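Local coordinates for protein activating signal cointegrator 1 complex subunit 3 (Homo sapiens, PDB 6YXQ) that unwinds duplex DNA in the 3'-5' direction using ATP to support alkylation repair, helps rescue stalled ribosomes, and binds ASCC2 through its N-terminal region, at residues 76-81 against 96-101. Residues are numbered along the deposited sequence; the frame is centred on the assembly and turned at random.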
ATOM      1  N   ASP A  76      44.245  -7.626  -6.511  1.00 76.54           N
ATOM      2  CA  ASP A  76      43.684  -8.605  -5.582  1.00 65.22           C
ATOM      3  C   ASP A  76      42.161  -8.550  -5.589  1.00 69.67           C
ATOM      4  O   ASP A  76      41.485  -9.592  -5.608  1.00 73.17           O
ATOM      5  CB  ASP A  76      44.220  -8.367  -4.170  1.00 54.85           C
ATOM      6  CG  ASP A  76      45.709  -8.659  -4.045  1.00 74.42           C
ATOM      7  OD1 ASP A  76      46.215  -9.558  -4.754  1.00 68.78           O
ATOM      8  OD2 ASP A  76      46.373  -7.987  -3.225  1.00 85.73           O
ATOM      9  N   ILE A  77      41.604  -7.336  -5.584  1.00 73.91           N
ATOM     10  CA  ILE A  77      40.147  -7.187  -5.612  1.00 75.74           C
ATOM     11  C   ILE A  77      39.573  -7.703  -6.931  1.00 74.51           C
ATOM     12  O   ILE A  77      38.511  -8.339  -6.959  1.00 62.72           O
ATOM     13  CB  ILE A  77      39.742  -5.722  -5.364  1.00 63.43           C
ATOM     14  CG1 ILE A  77      40.286  -5.226  -4.027  1.00 60.90           C
ATOM     15  CG2 ILE A  77      38.234  -5.584  -5.390  1.00 53.23           C
ATOM     16  CD1 ILE A  77      40.009  -3.757  -3.773  1.00 61.62           C
ATOM     17  N   LEU A  78      40.253  -7.422  -8.046  1.00 68.41           N
ATOM     18  CA  LEU A  78      39.794  -7.917  -9.341  1.00 72.68           C
ATOM     19  C   LEU A  78      39.788  -9.437  -9.377  1.00 76.60           C
ATOM     20  O   LEU A  78      38.862 -10.050  -9.923  1.00 79.17           O
ATOM     21  CB  LEU A  78      40.679  -7.374 -10.459  1.00 73.82           C
ATOM     22  CG  LEU A  78      40.473  -5.910 -10.825  1.00 75.39           C
ATOM     23  CD1 LEU A  78      41.668  -5.392 -11.606  1.00 78.75           C
ATOM     24  CD2 LEU A  78      39.180  -5.752 -11.609  1.00 72.49           C
ATOM     25  N   HIS A  79      40.819 -10.061  -8.807  1.00 60.09           N
ATOM     26  CA  HIS A  79      40.860 -11.518  -8.742  1.00 65.14           C
ATOM     27  C   HIS A  79      39.710 -12.062  -7.896  1.00 65.93           C
ATOM     28  O   HIS A  79      39.049 -13.043  -8.279  1.00 65.53           O
ATOM     29  CB  HIS A  79      42.220 -11.960  -8.196  1.00 65.79           C
ATOM     30  CG  HIS A  79      42.393 -13.443  -8.116  1.00 78.32           C
ATOM     31  ND1 HIS A  79      42.000 -14.296  -9.124  1.00 87.69           N
ATOM     32  CD2 HIS A  79      42.924 -14.225  -7.148  1.00 82.27           C
ATOM     33  CE1 HIS A  79      42.275 -15.540  -8.777  1.00 90.23           C
ATOM     34  NE2 HIS A  79      42.834 -15.525  -7.582  1.00 86.08           N
ATOM     35  N   ALA A  80      39.447 -11.431  -6.746  1.00 51.85           N
ATOM     36  CA  ALA A  80      38.331 -11.866  -5.908  1.00 62.99           C
ATOM     37  C   ALA A  80      37.009 -11.756  -6.654  1.00 66.00           C
ATOM     38  O   ALA A  80      36.156 -12.650  -6.564  1.00 70.19           O
ATOM     39  CB  ALA A  80      38.280 -11.050  -4.616  1.00 45.51           C
ATOM     40  N   ALA A  81      36.816 -10.664  -7.394  1.00 70.02           N
ATOM     41  CA  ALA A  81      35.583 -10.525  -8.161  1.00 70.52           C
ATOM     42  C   ALA A  81      35.506 -11.578  -9.258  1.00 66.33           C
ATOM     43  O   ALA A  81      34.441 -12.156  -9.494  1.00 75.26           O
ATOM     44  CB  ALA A  81      35.467  -9.119  -8.744  1.00 58.35           C
ATOM     45  N   SER A  96      32.656  -4.550 -12.501  1.00 88.97           N
ATOM     46  CA  SER A  96      31.591  -3.999 -11.662  1.00 91.74           C
ATOM     47  C   SER A  96      31.429  -4.794 -10.375  1.00 91.43           C
ATOM     48  O   SER A  96      31.072  -4.224  -9.336  1.00 77.05           O
ATOM     49  CB  SER A  96      30.258  -3.940 -12.421  1.00 86.19           C
ATOM     50  OG  SER A  96      30.092  -5.048 -13.283  1.00106.16           O
ATOM     51  N   GLY A  97      31.712  -6.098 -10.414  1.00 96.69           N
ATOM     52  CA  GLY A  97      31.753  -6.868  -9.182  1.00 83.57           C
ATOM     53  C   GLY A  97      32.879  -6.431  -8.264  1.00 79.86           C
ATOM     54  O   GLY A  97      32.718  -6.393  -7.044  1.00 66.71           O
ATOM     55  N   ALA A  98      34.036  -6.090  -8.838  1.00 76.52           N
ATOM     56  CA  ALA A  98      35.138  -5.565  -8.035  1.00 60.12           C
ATOM     57  C   ALA A  98      34.779  -4.221  -7.419  1.00 64.37           C
ATOM     58  O   ALA A  98      35.122  -3.948  -6.262  1.00 64.67           O
ATOM     59  CB  ALA A  98      36.403  -5.442  -8.885  1.00 44.63           C
ATOM     60  N   ALA A  99      34.101  -3.362  -8.181  1.00 71.30           N
ATOM     61  CA  ALA A  99      33.639  -2.093  -7.622  1.00 64.64           C
ATOM     62  C   ALA A  99      32.651  -2.330  -6.489  1.00 63.11           C
ATOM     63  O   ALA A  99      32.708  -1.663  -5.450  1.00 71.70           O
ATOM     64  CB  ALA A  99      33.006  -1.231  -8.712  1.00 51.59           C
ATOM     65  N   PHE A 100      31.749  -3.293  -6.674  1.00 73.22           N
ATOM     66  CA  PHE A 100      30.805  -3.655  -5.624  1.00 70.75           C
ATOM     67  C   PHE A 100      31.521  -4.175  -4.384  1.00 74.07           C
ATOM     68  O   PHE A 100      31.133  -3.855  -3.255  1.00 83.61           O
ATOM     69  CB  PHE A 100      29.828  -4.702  -6.155  1.00 65.36           C
ATOM     70  CG  PHE A 100      28.844  -5.172  -5.139  1.00 72.79           C
ATOM     71  CD1 PHE A 100      27.733  -4.409  -4.835  1.00 84.20           C
ATOM     72  CD2 PHE A 100      29.030  -6.373  -4.482  1.00 79.25           C
ATOM     73  CE1 PHE A 100      26.824  -4.835  -3.892  1.00 89.48           C
ATOM     74  CE2 PHE A 100      28.124  -6.805  -3.539  1.00 82.18           C
ATOM     75  CZ  PHE A 100      27.017  -6.035  -3.244  1.00 88.23           C
ATOM     76  N   LEU A 101      32.562  -4.984  -4.572  1.00 76.58           N
ATOM     77  CA  LEU A 101      33.331  -5.483  -3.436  1.00 72.41           C
ATOM     78  C   LEU A 101      34.010  -4.340  -2.696  1.00 77.70           C
ATOM     79  O   LEU A 101      33.885  -4.220  -1.471  1.00 56.28           O
ATOM     80  CB  LEU A 101      34.365  -6.506  -3.906  1.00 47.04           C
ATOM     81  CG  LEU A 101      33.796  -7.865  -4.301  1.00 50.15           C
ATOM     82  CD1 LEU A 101      34.900  -8.779  -4.760  1.00 59.27           C
ATOM     83  CD2 LEU A 101      33.025  -8.493  -3.147  1.00 51.75           C
TER
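With chi1 at -58°, Ile-77 sets CG1 beside its backbone N, which leaves CG2 anti to that N and directed at Ala-98, while Leu-101, with CG anti to the carbonyl carbon (chi1 -74°), extends CD1 to the backbone of Ala-81. The two segments belong to helices 64-85 and 91-105, two helices consecutive in the chain that cross steeply in the all-helical, ASCC2-binding N-terminal part of the protein. Their N-to-C directions differ by 112°, and the axes approach to 8.2 Å, a spacing consistent with the small residues Ala-81, Gly-97 and Ala-98 at the crossing. Ala-81 and Ala-98 face each other there, with CA atoms 5.0 Å apart and the two CB methyls in contact at 3.8 Å. The CB of Ala-81 also lies against the carbonyl carbon of Gly-97. Ala-98 loses more surface to the opposite segment than any other residue here: Ala-81 CB, Leu-78 CD2 and Ile-77 CG2 surround its methyl, Leu-78 although its CB points away from helix 91-105. The side chains that meet are all apolar, and some of their methyls also rest on backbone N and O atoms. Helix 128-142 adds Ala-134, which touches both Ala-80 and Leu-101, and Trp-51 of helix 51-61 packs on Leu-78 and Ala-98. Between the two segments, Leu-101 CD1 sits 4.1 Å from Ala-80 CB and 3.8 Å from Ala-81 N.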